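Long-range contacts in BH0493 protein (Bacillus halodurans C-125, PDB 2QEE), which binds zinc and is probably a metal-dependent hydrolase of the amidohydrolase superfamily, though its substrate is unknown: residues Val24-His30 with Val139-Thr145; Phe32-Phe36 with Lys161-Phe167; Asn296-Val300 with Phe410-Gly415. One frame throughout, in Å; residues are numbered along the deposited sequence. Where two conformers were deposited one is given.

How the contacts relate
Contact 1 is the buried centre of the three: two parallel strands joined by backbone hydrogen bonds, leading to the zinc-binding histidines. Contacts 2 and 3 are both partly buried. In contact 2 the loop just after the histidines, 32-36, meets the loop 161-167 through side-chain amide, hydroxyl and charged groups and a Phe167 ring face on Ser33. It touches contact 1 directly, with Val142 probably hydrogen-bonded to Arg166 and Met144 packed on Phe32 and Ser33. Contact 3 joins a barrel strand to the last turn of helix 395-414 by aromatic and aliphatic packing plus one lysine-to-carbonyl hydrogen bond; that helix reaches contact 1 through Phe410 and Trp411, which meet Met27 and Thr25. Contacts 2 and 3 do not touch.

Contact 1: residues Val24-His30 with Val139-Thr145; sequences VTDMHTH and VSDVVMT. With ZN (zinc ion), chain T.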
loop_
_atom_site.group_PDB
_atom_site.type_symbol
_atom_site.label_atom_id
_atom_site.label_comp_id
_atom_site.label_asym_id
_atom_site.label_seq_id
_atom_site.Cartn_x
_atom_site.Cartn_y
_atom_site.Cartn_z
ATOM N N VAL C 24 -16.009 24.355 7.278
ATOM C CA VAL C 24 -14.653 23.912 7.073
ATOM C C VAL C 24 -13.630 25.047 7.109
ATOM O O VAL C 24 -13.840 26.090 6.465
ATOM C CB VAL C 24 -14.552 23.236 5.721
ATOM C CG1 VAL C 24 -13.104 22.824 5.430
ATOM C CG2 VAL C 24 -15.479 21.969 5.700
ATOM N N THR C 25 -12.537 24.815 7.812
ATOM C CA THR C 25 -11.300 25.578 7.563
ATOM C C THR C 25 -10.497 24.776 6.566
ATOM O O THR C 25 -10.143 23.596 6.836
ATOM C CB THR C 25 -10.481 25.846 8.817
ATOM O OG1 THR C 25 -11.253 26.720 9.671
ATOM C CG2 THR C 25 -9.153 26.517 8.477
ATOM N N ASP C 26 -10.164 25.398 5.435
ATOM C CA ASP C 26 -9.449 24.667 4.359
ATOM C C ASP C 26 -8.026 25.169 4.466
ATOM O O ASP C 26 -7.719 26.314 4.059
ATOM C CB ASP C 26 -10.081 25.011 3.004
ATOM C CG ASP C 26 -9.523 24.192 1.844
ATOM O OD1 ASP C 26 -8.448 23.579 2.061
ATOM O OD2 ASP C 26 -10.161 24.164 0.775
ATOM N N MET C 27 -7.149 24.363 5.050
ATOM C CA MET C 27 -5.883 24.965 5.534
ATOM C C MET C 27 -4.729 25.018 4.556
ATOM O O MET C 27 -3.615 25.376 4.955
ATOM C CB MET C 27 -5.408 24.452 6.901
ATOM C CG MET C 27 -5.374 22.902 7.085
ATOM S SD MET C 27 -4.147 22.166 5.991
ATOM C CE MET C 27 -2.568 22.690 6.724
ATOM N N HIS C 28 -4.991 24.651 3.313
ATOM C CA HIS C 28 -4.002 24.882 2.254
ATOM C C HIS C 28 -4.723 24.923 0.913
ATOM O O HIS C 28 -5.265 23.885 0.481
ATOM C CB HIS C 28 -2.931 23.766 2.193
ATOM C CG HIS C 28 -1.986 23.939 1.043
ATOM N ND1 HIS C 28 -1.200 25.060 0.910
ATOM C CD2 HIS C 28 -1.749 23.178 -0.055
ATOM C CE1 HIS C 28 -0.489 24.971 -0.201
ATOM N NE2 HIS C 28 -0.819 23.851 -0.815
ATOM N N THR C 29 -4.743 26.101 0.266
ATOM C CA THR C 29 -5.336 26.255 -1.052
ATOM C C THR C 29 -4.415 27.165 -1.858
ATOM O O THR C 29 -3.539 27.771 -1.289
ATOM C CB THR C 29 -6.738 26.921 -1.049
ATOM O OG1 THR C 29 -6.611 28.357 -0.835
ATOM C CG2 THR C 29 -7.674 26.337 0.052
ATOM N N HIS C 30 -4.759 27.317 -3.126
ATOM C CA HIS C 30 -4.082 28.274 -4.024
ATOM C C HIS C 30 -5.105 29.310 -4.455
ATOM O O HIS C 30 -5.098 29.746 -5.588
ATOM C CB HIS C 30 -3.537 27.506 -5.206
ATOM C CG HIS C 30 -2.331 26.727 -4.840
ATOM N ND1 HIS C 30 -1.071 27.284 -4.803
ATOM C CD2 HIS C 30 -2.206 25.468 -4.368
ATOM C CE1 HIS C 30 -0.209 26.380 -4.369
ATOM N NE2 HIS C 30 -0.877 25.276 -4.089
ATOM N N VAL C 139 -17.503 26.430 3.537
ATOM C CA VAL C 139 -16.149 26.733 3.970
ATOM C C VAL C 139 -16.134 28.142 4.593
ATOM O O VAL C 139 -16.516 29.126 3.934
ATOM C CB VAL C 139 -15.150 26.683 2.801
ATOM C CG1 VAL C 139 -13.781 27.261 3.202
ATOM C CG2 VAL C 139 -15.007 25.226 2.298
ATOM N N SER C 140 -15.740 28.197 5.850
ATOM C CA SER C 140 -15.753 29.445 6.631
ATOM C C SER C 140 -14.411 30.174 6.484
ATOM O O SER C 140 -14.334 31.434 6.625
ATOM C CB SER C 140 -16.011 29.128 8.090
ATOM O OG SER C 140 -14.953 28.391 8.671
ATOM N N ASP C 141 -13.331 29.418 6.250
ATOM C CA ASP C 141 -11.999 29.989 6.275
ATOM C C ASP C 141 -11.140 29.310 5.216
ATOM O O ASP C 141 -11.076 28.074 5.179
ATOM C CB ASP C 141 -11.345 29.773 7.637
ATOM C CG ASP C 141 -12.052 30.581 8.733
ATOM O OD1 ASP C 141 -11.687 31.759 8.968
ATOM O OD2 ASP C 141 -13.048 30.110 9.304
ATOM N N VAL C 142 -10.419 30.116 4.433
ATOM C CA VAL C 142 -9.546 29.618 3.378
ATOM C C VAL C 142 -8.128 30.076 3.696
ATOM O O VAL C 142 -7.892 31.296 3.936
ATOM C CB VAL C 142 -10.010 30.195 1.985
ATOM C CG1 VAL C 142 -8.933 30.013 0.904
ATOM C CG2 VAL C 142 -11.312 29.515 1.538
ATOM N N VAL C 143 -7.175 29.135 3.738
ATOM C CA VAL C 143 -5.768 29.530 3.848
ATOM C C VAL C 143 -5.206 29.601 2.448
ATOM O O VAL C 143 -5.283 28.628 1.643
ATOM C CB VAL C 143 -4.947 28.628 4.757
ATOM C CG1 VAL C 143 -3.506 29.103 4.806
ATOM C CG2 VAL C 143 -5.532 28.609 6.211
ATOM N N MET C 144 -4.591 30.754 2.152
ATOM C CA MET C 144 -4.007 30.988 0.838
ATOM C C MET C 144 -2.595 30.429 0.771
ATOM O O MET C 144 -2.007 30.022 1.810
ATOM C CB MET C 144 -3.959 32.547 0.614
ATOM C CG MET C 144 -5.371 33.184 0.643
ATOM S SD MET C 144 -5.194 35.006 0.235
ATOM C CE MET C 144 -4.489 35.548 1.760
ATOM N N THR C 145 -1.997 30.501 -0.429
ATOM C CA THR C 145 -0.558 30.308 -0.614
ATOM C C THR C 145 0.024 31.650 -1.168
ATOM O O THR C 145 -0.311 32.027 -2.283
ATOM C CB THR C 145 -0.314 29.193 -1.638
ATOM O OG1 THR C 145 -0.726 27.944 -1.032
ATOM C CG2 THR C 145 1.158 29.107 -1.970
HETATM ZN ZN ZN T . -0.768 23.306 -2.974
HETATM O O HOH W 1 -14.088 26.340 10.192
HETATM O O HOH W 2 -1.052 27.700 1.804
HETATM O O HOH W 3 0.622 22.239 -3.384
#
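The His-X-His motif that follows the first barrel strand in amidohydrolases is built here from His28, Thr29 and His30, with Thr145, just past the neighbouring strand, set against both rings. Strands 24-26 and 141-143 run parallel, 13° apart. Asp26 bonds both ways: its N reaches Asp141 O at 2.8 Å, and its O receives Val143 N at 2.9 Å. At the bulge, Val24 O takes Ser140 N at 2.9 Å and, weakly, Asp141 N.

Thr29 suits the middle of the motif because its hydroxyl can turn back on the neighbouring strand. With OG1 between the backbone N and the carbonyl carbon (chi1 76°), it meets Val143 O at 2.8 Å from above the carbonyl plane, while Thr29 N grips the same oxygen. Thr145 OG1 donates to Thr29 O at 2.8 Å and lies over one face of the His30 ring, toward its rim. A water accepts from His28 ND1 and donates to Thr145 OG1, helping fix the rotation of the ring. His28 NE2 binds zinc at 2.2 Å and His30 NE2 at 2.3 Å; Asp357 and a water complete the zinc site.

Strand 139-143 lies between 24-26 and 167-168. Trp368 of helix 363-388 packs on Val24 and Val139, and Phe410 of helix 395-414 on Thr25, Met27 and Val143.

Contact 2: residues Phe32-Phe36 with Lys161-Phe167; sequences FSPNF and KQPDSRF
Phe167 lays one ring face against the backbone of Ser33, whose CA stands 3.7 Å from the Phe167 ring centroid and 9° off the normal, a CH-pi contact over the middle of the ring. A flat aromatic suits this place because it can cover a stretch of main chain that a branched side chain would touch less evenly. Pro34 extends the apolar patch, with its CD 3.9 Å from Phe167 CE2.

The Ser33 hydroxyl faces the other loop. Its OG is swung opposite the backbone N (chi1 -168°), where it accepts Asp164 N at 2.9 Å in a nearly straight bond. The same Ser33 OG donates to Asn35 OD1 at 2.7 Å, so a small hydroxyl serves both loops. That bond leaves the other end of the amide to work outward: Asn35 ND2 reaches Gln162 O at 2.7 Å, coming from above the carbonyl plane. Lys161 is long enough to come round to the backbone beyond, its NZ meeting Asn35 O at 2.8 Å nearly in line with the carbonyl bond. Phe36 presents its edge to the chain, CE1 lying 3.8 Å from Pro163 N.

Arg166 holds Asp164 side-on through NE and NH2, one to each carboxylate oxygen, and its backbone N also bonds Asp164 OD1, forming an Asx turn within a type I turn. A water joins Asn35 N to Asp164 OD2.

Helix 126-136 borders one part of the contact, with Val130 on Phe167 and Asp131 in a salt bridge to Arg166. Helix 151-158 borders another, where Trp157 meets Phe36 edge-to-face.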
loop_
_atom_site.group_PDB
_atom_site.type_symbol
_atom_site.label_atom_id
_atom_site.label_comp_id
_atom_site.label_asym_id
_atom_site.label_seq_id
_atom_site.Cartn_x
_atom_site.Cartn_y
_atom_site.Cartn_z
ATOM N N PHE C 32 -7.223 33.098 -3.715
ATOM C CA PHE C 32 -6.910 34.404 -3.088
ATOM C C PHE C 32 -8.186 35.201 -2.757
ATOM O O PHE C 32 -9.199 35.007 -3.405
ATOM C CB PHE C 32 -6.055 35.259 -4.060
ATOM C CG PHE C 32 -4.723 34.640 -4.394
ATOM C CD1 PHE C 32 -3.615 34.863 -3.591
ATOM C CD2 PHE C 32 -4.599 33.805 -5.519
ATOM C CE1 PHE C 32 -2.354 34.268 -3.894
ATOM C CE2 PHE C 32 -3.338 33.183 -5.830
ATOM C CZ PHE C 32 -2.231 33.414 -5.016
ATOM N N SER C 33 -8.113 36.077 -1.756
ATOM C CA SER C 33 -9.212 36.999 -1.453
ATOM C C SER C 33 -9.509 37.713 -2.765
ATOM O O SER C 33 -8.588 38.066 -3.482
ATOM C CB SER C 33 -8.744 38.038 -0.430
ATOM O OG SER C 33 -9.816 38.787 0.113
ATOM N N PRO C 34 -10.790 37.879 -3.093
ATOM C CA PRO C 34 -11.219 38.393 -4.372
ATOM C C PRO C 34 -10.708 39.817 -4.608
ATOM O O PRO C 34 -10.529 40.168 -5.751
ATOM C CB PRO C 34 -12.759 38.319 -4.304
ATOM C CG PRO C 34 -13.092 38.209 -2.859
ATOM C CD PRO C 34 -11.927 37.510 -2.218
ATOM N N ASN C 35 -10.448 40.576 -3.541
ATOM C CA ASN C 35 -9.835 41.921 -3.689
ATOM C C ASN C 35 -8.416 41.888 -4.257
ATOM O O ASN C 35 -7.911 42.905 -4.761
ATOM C CB ASN C 35 -9.911 42.763 -2.393
ATOM C CG ASN C 35 -9.050 42.228 -1.286
ATOM O OD1 ASN C 35 -8.938 41.018 -1.131
ATOM N ND2 ASN C 35 -8.452 43.121 -0.481
ATOM N N PHE C 36 -7.763 40.723 -4.238
ATOM C CA PHE C 36 -6.449 40.612 -4.899
ATOM C C PHE C 36 -6.567 40.548 -6.416
ATOM O O PHE C 36 -5.565 40.486 -7.121
ATOM C CB PHE C 36 -5.667 39.395 -4.375
ATOM C CG PHE C 36 -4.989 39.635 -3.063
ATOM C CD1 PHE C 36 -5.697 40.112 -1.949
ATOM C CD2 PHE C 36 -3.616 39.416 -2.937
ATOM C CE1 PHE C 36 -5.068 40.329 -0.719
ATOM C CE2 PHE C 36 -2.966 39.629 -1.702
ATOM C CZ PHE C 36 -3.709 40.090 -0.586
ATOM N N LYS C 161 -3.056 46.203 0.493
ATOM C CA LYS C 161 -4.230 45.336 0.456
ATOM C C LYS C 161 -4.160 44.294 1.572
ATOM O O LYS C 161 -3.088 43.794 1.925
ATOM C CB LYS C 161 -4.377 44.621 -0.874
ATOM C CG LYS C 161 -4.769 45.516 -1.983
ATOM C CD LYS C 161 -5.604 44.780 -2.967
ATOM C CE LYS C 161 -5.945 45.706 -4.117
ATOM N NZ LYS C 161 -6.142 44.924 -5.362
ATOM N N GLN C 162 -5.312 44.043 2.163
ATOM C CA GLN C 162 -5.446 42.973 3.131
ATOM C C GLN C 162 -6.529 42.076 2.593
ATOM O O GLN C 162 -7.522 42.555 2.020
ATOM C CB GLN C 162 -5.915 43.518 4.475
ATOM C CG GLN C 162 -4.828 44.191 5.275
ATOM C CD GLN C 162 -3.602 43.318 5.357
ATOM O OE1 GLN C 162 -3.617 42.246 5.980
ATOM N NE2 GLN C 162 -2.523 43.755 4.709
ATOM N N PRO C 163 -6.398 40.776 2.861
ATOM C CA PRO C 163 -7.468 39.849 2.461
ATOM C C PRO C 163 -8.714 40.085 3.332
ATOM O O PRO C 163 -8.577 40.566 4.466
ATOM C CB PRO C 163 -6.876 38.474 2.805
ATOM C CG PRO C 163 -5.899 38.744 3.933
ATOM C CD PRO C 163 -5.329 40.128 3.647
ATOM N N ASP C 164 -9.898 39.723 2.851
ATOM C CA ASP C 164 -11.034 39.733 3.790
ATOM C C ASP C 164 -10.893 38.662 4.862
ATOM O O ASP C 164 -9.971 37.834 4.774
ATOM C CB ASP C 164 -12.393 39.796 3.119
ATOM C CG ASP C 164 -12.860 38.491 2.573
ATOM O OD1 ASP C 164 -13.086 37.516 3.328
ATOM O OD2 ASP C 164 -13.075 38.496 1.366
ATOM N N SER C 165 -11.765 38.717 5.876
ATOM C CA SER C 165 -11.562 38.047 7.152
ATOM C C SER C 165 -11.643 36.529 6.953
ATOM O O SER C 165 -11.223 35.774 7.828
ATOM C CB SER C 165 -12.679 38.458 8.133
ATOM O OG SER C 165 -13.942 38.274 7.519
ATOM N N ARG C 166 -12.202 36.135 5.822
ATOM C CA ARG C 166 -12.419 34.675 5.481
ATOM C C ARG C 166 -11.159 34.026 4.914
ATOM O O ARG C 166 -11.065 32.788 4.846
ATOM C CB ARG C 166 -13.529 34.509 4.470
ATOM C CG ARG C 166 -14.888 34.974 4.957
ATOM C CD ARG C 166 -15.917 35.002 3.836
ATOM N NE ARG C 166 -15.526 35.890 2.762
ATOM C CZ ARG C 166 -16.253 36.115 1.667
ATOM N NH1 ARG C 166 -17.429 35.512 1.478
ATOM N NH2 ARG C 166 -15.783 36.952 0.755
ATOM N N PHE C 167 -10.184 34.866 4.544
ATOM C CA PHE C 167 -8.956 34.422 3.844
ATOM C C PHE C 167 -7.757 34.705 4.698
ATOM O O PHE C 167 -7.578 35.817 5.250
ATOM C CB PHE C 167 -8.804 35.110 2.476
ATOM C CG PHE C 167 -9.812 34.679 1.469
ATOM C CD1 PHE C 167 -9.445 33.745 0.475
ATOM C CD2 PHE C 167 -11.103 35.184 1.481
ATOM C CE1 PHE C 167 -10.346 33.304 -0.471
ATOM C CE2 PHE C 167 -12.046 34.785 0.526
ATOM C CZ PHE C 167 -11.700 33.797 -0.442
HETATM O O HOH W 4 -12.129 40.794 -0.764
#

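Contact 3: residues Asn296-Val300 with Phe410-Gly415; sequences NKFLV and FWRFVG
Strand 298-300 and helix 410-414 lie with Lys297, just ahead of the strand, and Leu299 meeting Phe413; their axes approach to 10.5 Å, with an angle of 140° between their N-to-C directions, closer to antiparallel than crossed. Gly415 is the first residue to leave helical phi/psi and forms a Schellman motif; its positive phi (79°) is easily reached by a residue without a side chain, and its N bonds back to Arg412 O and, weakly, to Trp411 O.

Phe413 spans the gap to the strand, broad enough to touch three successive residues. Lys297 runs over one face of the ring: its CB lies 3.6 Å from Phe413 CZ, and its CD sits 4.2 Å from the Phe413 ring centroid in a CH-pi contact. A bend at chi3 (-76°) then helps carry the ammonium to the backbone, where Lys297 NZ donates to Phe413 O at 2.7 Å. A water that accepts from Lys297 NZ donates in turn to Arg412 O. Leu299, two residues along, fills in with apolar branches: CD2 is 3.9 Å from Phe413 CD2, while CD1 meets Phe410 and Val414.

If a methionine replaced Lys297, Phe413 O would probably be left without its charged partner, and the water without the donor that ties it to this side chain.

A lysine thus does two jobs: its methylenes shield an aromatic ring, and its positive end meets Phe413 O directly and Arg412 O through a water, near the C-terminal end of the helix, where the helix dipole would be expected to make the charge welcome.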
loop_
_atom_site.group_PDB
_atom_site.type_symbol
_atom_site.label_atom_id
_atom_site.label_comp_id
_atom_site.label_asym_id
_atom_site.label_seq_id
_atom_site.Cartn_x
_atom_site.Cartn_y
_atom_site.Cartn_z
ATOM N N ASN C 296 9.604 23.924 18.012
ATOM C CA ASN C 296 9.047 24.318 16.750
ATOM C C ASN C 296 7.913 23.366 16.438
ATOM O O ASN C 296 7.956 22.188 16.863
ATOM C CB ASN C 296 10.087 24.201 15.609
ATOM C CG ASN C 296 11.062 25.364 15.599
ATOM O OD1 ASN C 296 12.120 25.286 16.247
ATOM N ND2 ASN C 296 10.740 26.404 14.827
ATOM N N LYS C 297 6.931 23.893 15.716
ATOM C CA LYS C 297 5.760 23.077 15.227
ATOM C C LYS C 297 5.862 22.837 13.716
ATOM O O LYS C 297 6.209 23.750 12.966
ATOM C CB LYS C 297 4.464 23.827 15.544
ATOM C CG LYS C 297 4.225 23.799 17.084
ATOM C CD LYS C 297 2.889 24.315 17.471
ATOM C CE LYS C 297 2.846 25.808 17.381
ATOM N NZ LYS C 297 1.655 26.325 18.163
ATOM N N PHE C 298 5.503 21.610 13.264
ATOM C CA PHE C 298 5.662 21.269 11.880
ATOM C C PHE C 298 4.354 20.669 11.358
ATOM O O PHE C 298 3.772 19.764 12.014
ATOM C CB PHE C 298 6.755 20.205 11.746
ATOM C CG PHE C 298 8.097 20.660 12.251
ATOM C CD1 PHE C 298 9.011 21.229 11.334
ATOM C CD2 PHE C 298 8.444 20.571 13.603
ATOM C CE1 PHE C 298 10.249 21.672 11.787
ATOM C CE2 PHE C 298 9.726 21.030 14.046
ATOM C CZ PHE C 298 10.593 21.570 13.107
ATOM N N LEU C 299 3.894 21.193 10.234
ATOM C CA LEU C 299 2.736 20.613 9.537
ATOM C C LEU C 299 3.328 19.829 8.387
ATOM O O LEU C 299 4.155 20.374 7.653
ATOM C CB LEU C 299 1.846 21.736 9.010
ATOM C CG LEU C 299 0.964 22.427 10.062
ATOM C CD1 LEU C 299 0.627 23.871 9.512
ATOM C CD2 LEU C 299 -0.347 21.636 10.267
ATOM N N VAL C 300 2.934 18.566 8.190
ATOM C CA VAL C 300 3.532 17.788 7.072
ATOM C C VAL C 300 2.465 17.054 6.314
ATOM O O VAL C 300 1.544 16.497 6.935
ATOM C CB VAL C 300 4.551 16.770 7.628
ATOM C CG1 VAL C 300 5.195 15.844 6.492
ATOM C CG2 VAL C 300 5.702 17.480 8.375
ATOM N N PHE C 410 -6.701 22.505 13.450
ATOM C CA PHE C 410 -5.764 23.349 12.701
ATOM C C PHE C 410 -5.522 24.624 13.556
ATOM O O PHE C 410 -4.363 24.974 13.860
ATOM C CB PHE C 410 -6.317 23.766 11.351
ATOM C CG PHE C 410 -5.469 24.804 10.658
ATOM C CD1 PHE C 410 -4.217 24.438 10.116
ATOM C CD2 PHE C 410 -5.883 26.130 10.565
ATOM C CE1 PHE C 410 -3.381 25.390 9.482
ATOM C CE2 PHE C 410 -5.071 27.099 9.902
ATOM C CZ PHE C 410 -3.806 26.726 9.355
ATOM N N TRP C 411 -6.595 25.290 13.961
ATOM C CA TRP C 411 -6.356 26.602 14.695
ATOM C C TRP C 411 -5.623 26.378 15.991
ATOM O O TRP C 411 -4.791 27.185 16.429
ATOM C CB TRP C 411 -7.688 27.296 14.912
ATOM C CG TRP C 411 -8.283 27.693 13.600
ATOM C CD1 TRP C 411 -9.379 27.164 12.991
ATOM C CD2 TRP C 411 -7.757 28.681 12.720
ATOM N NE1 TRP C 411 -9.590 27.803 11.772
ATOM C CE2 TRP C 411 -8.580 28.716 11.585
ATOM C CE3 TRP C 411 -6.636 29.556 12.780
ATOM C CZ2 TRP C 411 -8.356 29.609 10.518
ATOM C CZ3 TRP C 411 -6.425 30.439 11.691
ATOM C CH2 TRP C 411 -7.281 30.457 10.601
ATOM N N ARG C 412 -5.976 25.307 16.693
ATOM C CA ARG C 412 -5.295 24.957 17.932
ATOM C C ARG C 412 -3.794 24.780 17.662
ATOM O O ARG C 412 -2.926 25.312 18.396
ATOM C CB ARG C 412 -5.912 23.670 18.496
ATOM C CG ARG C 412 -6.082 23.629 20.003
ATOM C CD ARG C 412 -7.175 22.578 20.388
ATOM N NE ARG C 412 -6.815 21.852 21.611
ATOM C CZ ARG C 412 -5.864 20.920 21.703
ATOM N NH1 ARG C 412 -5.116 20.590 20.641
ATOM N NH2 ARG C 412 -5.639 20.327 22.869
ATOM N N PHE C 413 -3.456 24.057 16.589
ATOM C CA PHE C 413 -2.046 23.761 16.339
ATOM C C PHE C 413 -1.225 25.023 15.963
ATOM O O PHE C 413 -0.060 25.168 16.377
ATOM C CB PHE C 413 -1.909 22.729 15.230
ATOM C CG PHE C 413 -0.488 22.198 15.083
ATOM C CD1 PHE C 413 0.009 21.294 16.031
ATOM C CD2 PHE C 413 0.314 22.555 13.978
ATOM C CE1 PHE C 413 1.337 20.756 15.941
ATOM C CE2 PHE C 413 1.601 22.041 13.876
ATOM C CZ PHE C 413 2.130 21.157 14.854
ATOM N N VAL C 414 -1.813 25.902 15.167
ATOM C CA VAL C 414 -1.047 27.076 14.686
ATOM C C VAL C 414 -1.098 28.168 15.755
ATOM O O VAL C 414 -0.506 29.232 15.582
ATOM C CB VAL C 414 -1.564 27.613 13.346
ATOM C CG1 VAL C 414 -1.462 26.492 12.221
ATOM C CG2 VAL C 414 -3.016 28.131 13.443
ATOM N N GLY C 415 -1.828 27.893 16.838
ATOM C CA GLY C 415 -1.833 28.773 18.011
ATOM C C GLY C 415 -2.696 29.997 17.860
ATOM O O GLY C 415 -2.333 31.050 18.405
HETATM O O HOH W 5 -0.479 25.029 19.765
#